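Local coordinates for propionate kinase (Francisella tularensis subsp. tularensis, PDB 3KHY), which probably catalyses the reversible transfer of a phosphate group from ATP to acetate or propionate, working as a magnesium-dependent homodimer of the acetokinase family, at residues I241-Y244 with I245-L249; I158-E161 with L162-H166; L18-P21 with H22-Q25; M344-H347 with Q348-S351. One frame throughout, in Å; residues are numbered along the deposited sequence. Where two conformers were deposited one is given.

Contact 1 (I241-Y244 with I245-L249); sequences IFAY and ISDNL
Y244 and N248, one helical turn apart, meet at the carbonyl oxygen of Y244, which N248 grips twice. Y244 O accepts the backbone N of N248 at 2.9 Å through a rather bent bond. It also takes the amide ND2 of the same residue, which sits 2.8 Å from Y244 O, in the carbonyl plane and on a lone pair. That second bond is possible because the N248 side chain folds back along the helix, its CG beside the backbone N (chi1 -64°). ND2 then lies 3.5 Å from Y244 CD2, over one face of the ring near the rim, with ring and amide planes 39° apart. Asparagine suits this position because its short amide can reach back to a carbonyl of the previous turn.

The other acceptors follow the regular i to i+4 pattern: I245 N donates to I241 O, S246 N to F242 O (2.9 Å) and D247 N to A243 O (2.8 Å). D247 OD2 lies 3.2 Å from A243 O, but both are acceptors and no bond joins them; the A243 methyl, CB, lies 4.0 Å from D247 OD2. Of the apolar residues, F242 and I245 pack on helix 253-262, and F242 stacks on F242 of the second subunit. The arrangement is that of a short amphipathic helix at a homodimer interface, with D247 and N248 on its exposed side.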
loop_
_atom_site.group_PDB
_atom_site.type_symbol
_atom_site.label_atom_id
_atom_site.label_comp_id
_atom_site.label_asym_id
_atom_site.label_seq_id
_atom_site.Cartn_x
_atom_site.Cartn_y
_atom_site.Cartn_z
ATOM N N ILE A 241 -1.363 -8.400 -9.174
ATOM C CA ILE A 241 -0.353 -8.645 -10.194
ATOM C C ILE A 241 0.047 -10.123 -10.248
ATOM O O ILE A 241 0.525 -10.592 -11.275
ATOM C CB ILE A 241 0.903 -7.732 -10.070
ATOM C CG1 ILE A 241 1.589 -7.890 -8.716
ATOM C CG2 ILE A 241 0.535 -6.270 -10.298
ATOM C CD1 ILE A 241 2.648 -8.963 -8.694
ATOM N N PHE A 242 -0.159 -10.853 -9.154
ATOM C CA PHE A 242 0.237 -12.254 -9.129
ATOM C C PHE A 242 -0.628 -13.071 -10.087
ATOM O O PHE A 242 -0.107 -13.800 -10.924
ATOM C CB PHE A 242 0.208 -12.825 -7.713
ATOM C CG PHE A 242 1.433 -12.472 -6.900
ATOM C CD1 PHE A 242 2.466 -13.377 -6.742
ATOM C CD2 PHE A 242 1.558 -11.222 -6.326
ATOM C CE1 PHE A 242 3.610 -13.039 -5.996
ATOM C CE2 PHE A 242 2.697 -10.881 -5.580
ATOM C CZ PHE A 242 3.714 -11.795 -5.420
ATOM N N ALA A 243 -1.944 -12.917 -9.986
ATOM C CA ALA A 243 -2.856 -13.649 -10.869
ATOM C C ALA A 243 -2.670 -13.206 -12.316
ATOM O O ALA A 243 -2.726 -14.015 -13.242
ATOM C CB ALA A 243 -4.320 -13.475 -10.421
ATOM N N TYR A 244 -2.440 -11.913 -12.514
ATOM C CA TYR A 244 -2.232 -11.424 -13.861
ATOM C C TYR A 244 -1.019 -12.086 -14.532
ATOM O O TYR A 244 -1.113 -12.628 -15.635
ATOM C CB TYR A 244 -2.103 -9.903 -13.887
ATOM C CG TYR A 244 -1.916 -9.396 -15.296
ATOM C CD1 TYR A 244 -0.650 -9.235 -15.831
ATOM C CD2 TYR A 244 -3.011 -9.123 -16.102
ATOM C CE1 TYR A 244 -0.481 -8.788 -17.126
ATOM C CE2 TYR A 244 -2.852 -8.678 -17.393
ATOM C CZ TYR A 244 -1.590 -8.510 -17.899
ATOM O OH TYR A 244 -1.439 -8.070 -19.191
ATOM N N ILE A 245 0.117 -12.063 -13.859
ATOM C CA ILE A 245 1.318 -12.673 -14.422
ATOM C C ILE A 245 1.216 -14.195 -14.535
ATOM O O ILE A 245 1.549 -14.767 -15.566
ATOM C CB ILE A 245 2.569 -12.267 -13.627
ATOM C CG1 ILE A 245 2.806 -10.756 -13.798
ATOM C CG2 ILE A 245 3.782 -13.075 -14.091
ATOM C CD1 ILE A 245 3.940 -10.212 -12.957
ATOM N N SER A 246 0.732 -14.836 -13.475
ATOM C CA SER A 246 0.549 -16.284 -13.453
ATOM C C SER A 246 -0.401 -16.736 -14.565
ATOM O O SER A 246 -0.097 -17.661 -15.320
ATOM C CB SER A 246 0.014 -16.733 -12.086
ATOM O OG SER A 246 -0.374 -18.098 -12.108
ATOM N N ASP A 247 -1.543 -16.064 -14.674
ATOM C CA ASP A 247 -2.562 -16.449 -15.648
ATOM C C ASP A 247 -2.180 -16.116 -17.087
ATOM O O ASP A 247 -2.564 -16.831 -18.008
ATOM C CB ASP A 247 -3.907 -15.804 -15.309
ATOM C CG ASP A 247 -4.576 -16.441 -14.101
ATOM O OD1 ASP A 247 -4.284 -17.620 -13.794
ATOM O OD2 ASP A 247 -5.399 -15.761 -13.459
ATOM N N ASN A 248 -1.425 -15.040 -17.289
ATOM C CA ASN A 248 -1.159 -14.583 -18.652
ATOM C C ASN A 248 0.234 -14.899 -19.199
ATOM O O ASN A 248 0.401 -15.127 -20.399
ATOM C CB ASN A 248 -1.498 -13.100 -18.789
ATOM C CG ASN A 248 -2.975 -12.837 -18.583
ATOM O OD1 ASN A 248 -3.787 -13.086 -19.477
ATOM N ND2 ASN A 248 -3.338 -12.371 -17.389
ATOM N N LEU A 249 1.224 -14.933 -18.312
ATOM C CA LEU A 249 2.598 -15.228 -18.692
ATOM C C LEU A 249 3.045 -16.597 -18.187
ATOM O O LEU A 249 4.049 -17.131 -18.644
ATOM C CB LEU A 249 3.540 -14.155 -18.146
ATOM C CG LEU A 249 3.520 -12.764 -18.781
ATOM C CD1 LEU A 249 2.143 -12.133 -18.739
ATOM C CD2 LEU A 249 4.529 -11.874 -18.078
#

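Contact 2 (I158-E161 with L162-H166); sequences IPYE and LTHKH
Y160 and H164 form the aromatic pair of this short helical turn. CD2 of H164 lies over the centre of the Y160 ring, 3.3 Å from Y160 CE2, while the planes are inclined at 37° and the centroids stand 4.2 Å apart. The opposite face of the imidazole rests on the T163 methyl group.

Backbone i to i+4 bonds wind the helix from P159 at its N-cap position: T163 N reaches P159 O at 3.3 Å, and H164 N reaches Y160 O at 3.0 Å. Separately, E161 O takes H166 N, five residues on, and K165 N weakly. Proline costs nothing here, since a backbone N at the start of a helix has no earlier helical carbonyl to donate to.

A water joins the residue before the cap to the first turn, donating to I158 O at 2.7 Å and lying 2.6 Å from T163 OG1.

Among apolar contacts, I158 CD1 meets L162 CB, and the proline ring lies alongside L162 CD1; I158 packs on I237 and L162 on M259 of the second subunit.

E161 and K165 run side by side, yet E161 OE1 stays 4.4 Å from K165 NZ. The chemistry implies a turn held chiefly by backbone bonds, ring contact and one water, with electrostatic attraction probably a modest addition.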
loop_
_atom_site.group_PDB
_atom_site.type_symbol
_atom_site.label_atom_id
_atom_site.label_comp_id
_atom_site.label_asym_id
_atom_site.label_seq_id
_atom_site.Cartn_x
_atom_site.Cartn_y
_atom_site.Cartn_z
ATOM N N ILE A 158 -7.832 -9.184 6.367
ATOM C CA ILE A 158 -7.862 -10.547 5.843
ATOM C C ILE A 158 -8.528 -11.454 6.882
ATOM O O ILE A 158 -8.843 -10.996 7.990
ATOM C CB ILE A 158 -6.434 -11.070 5.567
ATOM C CG1 ILE A 158 -5.604 -11.103 6.852
ATOM C CG2 ILE A 158 -5.755 -10.258 4.469
ATOM C CD1 ILE A 158 -4.116 -11.477 6.627
ATOM N N PRO A 159 -8.755 -12.736 6.534
ATOM C CA PRO A 159 -9.407 -13.646 7.487
ATOM C C PRO A 159 -8.694 -13.697 8.837
ATOM O O PRO A 159 -7.469 -13.759 8.898
ATOM C CB PRO A 159 -9.319 -15.010 6.791
ATOM C CG PRO A 159 -9.356 -14.668 5.326
ATOM C CD PRO A 159 -8.599 -13.346 5.200
ATOM N N TYR A 160 -9.477 -13.660 9.907
ATOM C CA TYR A 160 -8.973 -13.805 11.273
ATOM C C TYR A 160 -7.904 -14.897 11.413
ATOM O O TYR A 160 -6.868 -14.691 12.043
ATOM C CB TYR A 160 -10.150 -14.119 12.215
ATOM C CG TYR A 160 -9.754 -14.243 13.664
ATOM C CD1 TYR A 160 -9.260 -15.440 14.172
ATOM C CD2 TYR A 160 -9.871 -13.159 14.528
ATOM C CE1 TYR A 160 -8.890 -15.547 15.501
ATOM C CE2 TYR A 160 -9.510 -13.260 15.856
ATOM C CZ TYR A 160 -9.018 -14.453 16.337
ATOM O OH TYR A 160 -8.659 -14.542 17.659
ATOM N N GLU A 161 -8.159 -16.065 10.834
ATOM C CA GLU A 161 -7.243 -17.195 10.983
ATOM C C GLU A 161 -5.868 -16.957 10.367
ATOM O O GLU A 161 -4.866 -17.432 10.890
ATOM C CB GLU A 161 -7.849 -18.460 10.383
ATOM C CG GLU A 161 -6.959 -19.674 10.526
ATOM C CD GLU A 161 -7.720 -20.968 10.321
ATOM O OE1 GLU A 161 -8.130 -21.580 11.333
ATOM O OE2 GLU A 161 -7.912 -21.365 9.151
ATOM N N LEU A 162 -5.823 -16.245 9.246
ATOM C CA LEU A 162 -4.544 -15.930 8.622
ATOM C C LEU A 162 -3.739 -14.954 9.482
ATOM O O LEU A 162 -2.525 -15.089 9.634
ATOM C CB LEU A 162 -4.759 -15.376 7.217
ATOM C CG LEU A 162 -5.269 -16.431 6.228
ATOM C CD1 LEU A 162 -5.502 -15.798 4.876
ATOM C CD2 LEU A 162 -4.244 -17.549 6.109
ATOM N N THR A 163 -4.434 -13.979 10.049
ATOM C CA THR A 163 -3.824 -13.011 10.951
ATOM C C THR A 163 -3.233 -13.685 12.185
ATOM O O THR A 163 -2.081 -13.441 12.542
ATOM C CB THR A 163 -4.859 -11.966 11.391
ATOM O OG1 THR A 163 -5.322 -11.263 10.237
ATOM C CG2 THR A 163 -4.259 -10.972 12.396
ATOM N N HIS A 164 -4.024 -14.546 12.821
ATOM C CA HIS A 164 -3.680 -15.059 14.147
ATOM C C HIS A 164 -3.026 -16.445 14.166
ATOM O O HIS A 164 -1.960 -16.613 14.746
ATOM C CB HIS A 164 -4.900 -14.981 15.070
ATOM C CG HIS A 164 -5.411 -13.584 15.239
ATOM N ND1 HIS A 164 -4.782 -12.656 16.042
ATOM C CD2 HIS A 164 -6.459 -12.941 14.672
ATOM C CE1 HIS A 164 -5.438 -11.511 15.987
ATOM N NE2 HIS A 164 -6.456 -11.655 15.156
ATOM N N LYS A 165 -3.634 -17.431 13.521
ATOM C CA LYS A 165 -2.999 -18.745 13.476
ATOM C C LYS A 165 -1.689 -18.676 12.697
ATOM O O LYS A 165 -0.695 -19.276 13.086
ATOM C CB LYS A 165 -3.931 -19.783 12.848
ATOM C CG LYS A 165 -3.377 -21.202 12.855
ATOM C CD LYS A 165 -4.428 -22.171 12.344
ATOM C CE LYS A 165 -3.884 -23.585 12.250
ATOM N NZ LYS A 165 -4.935 -24.538 11.781
ATOM N N HIS A 166 -1.682 -17.920 11.603
ATOM C CA HIS A 166 -0.524 -17.933 10.718
ATOM C C HIS A 166 0.331 -16.670 10.795
ATOM O O HIS A 166 1.298 -16.524 10.050
ATOM C CB HIS A 166 -0.952 -18.261 9.281
ATOM C CG HIS A 166 -1.612 -19.602 9.153
ATOM N ND1 HIS A 166 -2.970 -19.753 8.950
ATOM C CD2 HIS A 166 -1.106 -20.854 9.248
ATOM C CE1 HIS A 166 -3.266 -21.038 8.893
ATOM N NE2 HIS A 166 -2.156 -21.729 9.074
HETATM O O HOH W 1 -7.830 -10.542 10.467
#

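Contact 3 (L18-P21 with H22-Q25)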
loop_
_atom_site.group_PDB
_atom_site.type_symbol
_atom_site.label_atom_id
_atom_site.label_comp_id
_atom_site.label_asym_id
_atom_site.label_seq_id
_atom_site.Cartn_x
_atom_site.Cartn_y
_atom_site.Cartn_z
ATOM N N LEU A 18 33.807 -4.600 15.774
ATOM C CA LEU A 18 34.231 -4.579 17.161
ATOM C C LEU A 18 34.005 -3.174 17.684
ATOM O O LEU A 18 34.627 -2.222 17.210
ATOM C CB LEU A 18 35.710 -4.924 17.240
ATOM C CG LEU A 18 36.241 -5.350 18.602
ATOM C CD1 LEU A 18 35.360 -6.443 19.200
ATOM C CD2 LEU A 18 37.675 -5.826 18.439
ATOM N N ILE A 19 33.114 -3.037 18.658
ATOM C CA ILE A 19 32.662 -1.720 19.071
ATOM C C ILE A 19 32.829 -1.517 20.575
ATOM O O ILE A 19 32.589 -2.424 21.361
ATOM C CB ILE A 19 31.194 -1.510 18.645
ATOM C CG1 ILE A 19 31.110 -1.490 17.119
ATOM C CG2 ILE A 19 30.606 -0.219 19.236
ATOM C CD1 ILE A 19 29.712 -1.556 16.595
ATOM N N ASN A 20 33.274 -0.328 20.961
ATOM C CA ASN A 20 33.315 0.049 22.366
ATOM C C ASN A 20 32.072 0.851 22.674
ATOM O O ASN A 20 31.941 1.992 22.224
ATOM C CB ASN A 20 34.575 0.865 22.671
ATOM C CG ASN A 20 34.693 1.225 24.142
ATOM O OD1 ASN A 20 33.751 1.736 24.746
ATOM N ND2 ASN A 20 35.858 0.959 24.727
ATOM N N PRO A 21 31.144 0.254 23.438
ATOM C CA PRO A 21 29.821 0.836 23.700
ATOM C C PRO A 21 29.899 2.133 24.497
ATOM O O PRO A 21 29.000 2.967 24.413
ATOM C CB PRO A 21 29.119 -0.233 24.549
ATOM C CG PRO A 21 29.958 -1.459 24.441
ATOM C CD PRO A 21 31.347 -1.006 24.172
ATOM N N HIS A 22 30.975 2.308 25.252
ATOM C CA HIS A 22 31.105 3.462 26.129
ATOM C C HIS A 22 31.664 4.685 25.407
ATOM O O HIS A 22 31.277 5.817 25.697
ATOM C CB HIS A 22 31.956 3.096 27.344
ATOM C CG HIS A 22 31.538 1.814 27.994
ATOM N ND1 HIS A 22 32.239 0.638 27.836
ATOM C CD2 HIS A 22 30.474 1.518 28.777
ATOM C CE1 HIS A 22 31.633 -0.324 28.509
ATOM N NE2 HIS A 22 30.560 0.184 29.087
ATOM N N THR A 23 32.566 4.454 24.458
ATOM C CA THR A 23 33.135 5.541 23.671
ATOM C C THR A 23 32.414 5.674 22.336
ATOM O O THR A 23 32.576 6.669 21.629
ATOM C CB THR A 23 34.630 5.319 23.399
ATOM O OG1 THR A 23 34.801 4.133 22.617
ATOM C CG2 THR A 23 35.391 5.171 24.705
ATOM N N SER A 24 31.626 4.656 21.997
ATOM C CA SER A 24 30.872 4.623 20.741
ATOM C C SER A 24 31.761 4.374 19.532
ATOM O O SER A 24 31.316 4.512 18.396
ATOM C CB SER A 24 30.079 5.914 20.529
ATOM O OG SER A 24 29.068 6.062 21.510
ATOM N N GLN A 25 33.011 3.999 19.772
ATOM C CA GLN A 25 33.965 3.859 18.676
ATOM C C GLN A 25 33.984 2.468 18.067
ATOM O O GLN A 25 34.021 1.456 18.771
ATOM C CB GLN A 25 35.375 4.266 19.113
ATOM C CG GLN A 25 35.562 5.770 19.223
ATOM C CD GLN A 25 36.915 6.143 19.791
ATOM O OE1 GLN A 25 37.870 5.365 19.710
ATOM N NE2 GLN A 25 37.007 7.335 20.375
HETATM O O HOH W 2 27.204 4.075 23.268
#
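N20 swings its CG away from its own backbone N (chi1 -177°), and a second torsion then turns OD1 back over the start of the loop, where the backbone N atoms of H22 and T23 meet it. T23 contributes a torsion of its own: with chi1 at 63° its OG1 lies between the backbone N and the carbonyl carbon, and so comes to 3.3 Å from N20 CB. The result is an Asx turn at the tip of a beta hairpin, the link between the antiparallel strands 14-20 and 25-33.

Asparagine suits the place because its carbonyl can imitate a backbone acceptor. OD1 of N20 takes H22 N at 2.9 Å, the donor lying in the carbonyl plane, and T23 N at 3.0 Å, that donor standing well out of the plane. The backbone carbonyl of N20 adds a weak bond to S24 N. P21, its phi fixed near the helical value by the ring, favours the bend that follows. S24 takes a positive phi, which brings the chain back toward the first strand.

In the strand leading to the turn, I19 is buried against L374 and A377 of helix 372-382, and against V6 of strand 3-9, a branched aliphatic residue well placed in a sheet-to-helix core. H22 and T23 are exposed at the tip.

The hairpin is closed by N20 N, which donates almost straight to Q25 O at 2.9 Å (172°), while CA of I19 makes a C-H contact with that same Q25 O at 3.5 Å.

Contact 4 (M344-H347 with Q348-S351); sequences MIDH and QKNS
D346 caps helix 347-351, its carboxylate meeting K349 and its carbonyl N350. CG of D346 stands opposite the backbone N (chi1 177°), which carries OD1 forward to the first turn. There OD1 accepts K349 N at 2.9 Å along a nearly straight line (175°), approached on its anti side. D346 O receives N350 N, also at 2.9 Å.

This is an N-cap, and aspartate suits it: its oxygen satisfies a donor of the first turn that has no earlier helical carbonyl to use, and its negative charge would be favourable near the helix dipole. K349 runs its aliphatic chain across the carboxylate, CD lying 3.6 Å from D346 CG, while a water bonded to D346 OD2 makes a weak link to K349 NZ.

H347, in the first turn, accepts S351 N at its carbonyl O (2.8 Å). One face of its imidazole carries I345 CG2 toward the rim; at the ring edge a water connects ND1 to N350 ND2, 2.8 Å from each.

N350 is buried, so its amide needs partners: OD1 bonds to R331 NE and ND2 to A328 O, tying the turn to helix 328-337. Against the flat amide I345 lays its CD1, 3.6 Å from N350 CG.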
loop_
_atom_site.group_PDB
_atom_site.type_symbol
_atom_site.label_atom_id
_atom_site.label_comp_id
_atom_site.label_asym_id
_atom_site.label_seq_id
_atom_site.Cartn_x
_atom_site.Cartn_y
_atom_site.Cartn_z
HETATM N N MSE A 344 10.198 23.061 3.447
HETATM C CA MSE A 344 11.021 23.840 2.519
HETATM C C MSE A 344 12.471 23.626 2.864
HETATM O O MSE A 344 12.856 23.744 4.029
HETATM C CB MSE A 344 10.723 25.334 2.641
HETATM C CG MSE A 344 9.267 25.694 2.375
HETATM SE SE MSE A 344 8.864 25.591 0.465
HETATM C CE MSE A 344 10.426 26.555 -0.220
ATOM N N ILE A 345 13.283 23.364 1.847
ATOM C CA ILE A 345 14.679 23.041 2.071
ATOM C C ILE A 345 15.536 24.292 1.966
ATOM O O ILE A 345 15.167 25.243 1.277
ATOM C CB ILE A 345 15.154 21.992 1.050
ATOM C CG1 ILE A 345 16.089 20.974 1.719
ATOM C CG2 ILE A 345 15.758 22.670 -0.182
ATOM C CD1 ILE A 345 16.319 19.735 0.908
ATOM N N ASP A 346 16.660 24.303 2.681
ATOM C CA ASP A 346 17.683 25.334 2.500
ATOM C C ASP A 346 18.807 24.704 1.691
ATOM O O ASP A 346 19.418 23.717 2.118
ATOM C CB ASP A 346 18.220 25.824 3.848
ATOM C CG ASP A 346 19.336 26.853 3.692
ATOM O OD1 ASP A 346 20.458 26.470 3.290
ATOM O OD2 ASP A 346 19.090 28.047 3.967
ATOM N N HIS A 347 19.080 25.254 0.515
ATOM C CA HIS A 347 19.979 24.573 -0.408
ATOM C C HIS A 347 21.419 24.429 0.081
ATOM O O HIS A 347 22.020 23.374 -0.081
ATOM C CB HIS A 347 19.895 25.191 -1.807
ATOM C CG HIS A 347 18.566 24.965 -2.462
ATOM N ND1 HIS A 347 18.123 23.711 -2.823
ATOM C CD2 HIS A 347 17.569 25.825 -2.785
ATOM C CE1 HIS A 347 16.917 23.810 -3.356
ATOM N NE2 HIS A 347 16.557 25.080 -3.346
ATOM N N GLN A 348 21.968 25.475 0.692
ATOM C CA GLN A 348 23.355 25.416 1.145
ATOM C C GLN A 348 23.498 24.438 2.329
ATOM O O GLN A 348 24.443 23.655 2.389
ATOM C CB GLN A 348 23.885 26.832 1.452
ATOM C CG GLN A 348 25.306 26.899 2.013
ATOM C CD GLN A 348 26.387 26.526 0.995
ATOM O OE1 GLN A 348 26.149 26.528 -0.217
ATOM N NE2 GLN A 348 27.587 26.212 1.493
ATOM N N LYS A 349 22.552 24.456 3.259
ATOM C CA LYS A 349 22.567 23.475 4.346
ATOM C C LYS A 349 22.406 22.062 3.800
ATOM O O LYS A 349 23.107 21.144 4.214
ATOM C CB LYS A 349 21.488 23.794 5.393
ATOM C CG LYS A 349 21.775 25.105 6.129
ATOM C CD LYS A 349 20.564 25.707 6.849
ATOM C CE LYS A 349 20.969 27.018 7.569
ATOM N NZ LYS A 349 19.820 27.842 8.098
ATOM N N ASN A 350 21.491 21.888 2.853
ATOM C CA ASN A 350 21.320 20.587 2.216
ATOM C C ASN A 350 22.623 20.127 1.550
ATOM O O ASN A 350 22.999 18.959 1.638
ATOM C CB ASN A 350 20.172 20.632 1.194
ATOM C CG ASN A 350 19.836 19.270 0.634
ATOM O OD1 ASN A 350 19.875 18.266 1.352
ATOM N ND2 ASN A 350 19.485 19.225 -0.655
ATOM N N SER A 351 23.326 21.054 0.908
ATOM C CA SER A 351 24.519 20.693 0.145
ATOM C C SER A 351 25.586 20.068 1.030
ATOM O O SER A 351 26.371 19.241 0.572
ATOM C CB SER A 351 25.096 21.908 -0.603
ATOM O OG SER A 351 25.728 22.798 0.302
HETATM O O HOH W 3 17.441 28.843 5.891
HETATM O O HOH W 4 19.561 21.370 -2.395
#

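Contacts 1 and 2 both belong to the dimer interface. Within one chain their centres are about 25 Å apart and their nearest atoms about 13 Å, but across the dimer they meet: L249 of contact 1 packs on H166 of contact 2 in the second subunit. Contacts 3 and 4 touch no other subunit; contact 3 lies about 51 Å from contact 1, centre to centre, on the opposite side of the chain's centre, and 32 Å from contact 4. None holds a predicted catalytic residue. The side chain of I19 is about 9 Å from those of K15 and E372, predicted ATP and magnesium sites; that of N350 is about 9 Å from G324 of the predicted ATP site, and that of F242 about 12 Å from R233, a predicted transition-state stabiliser.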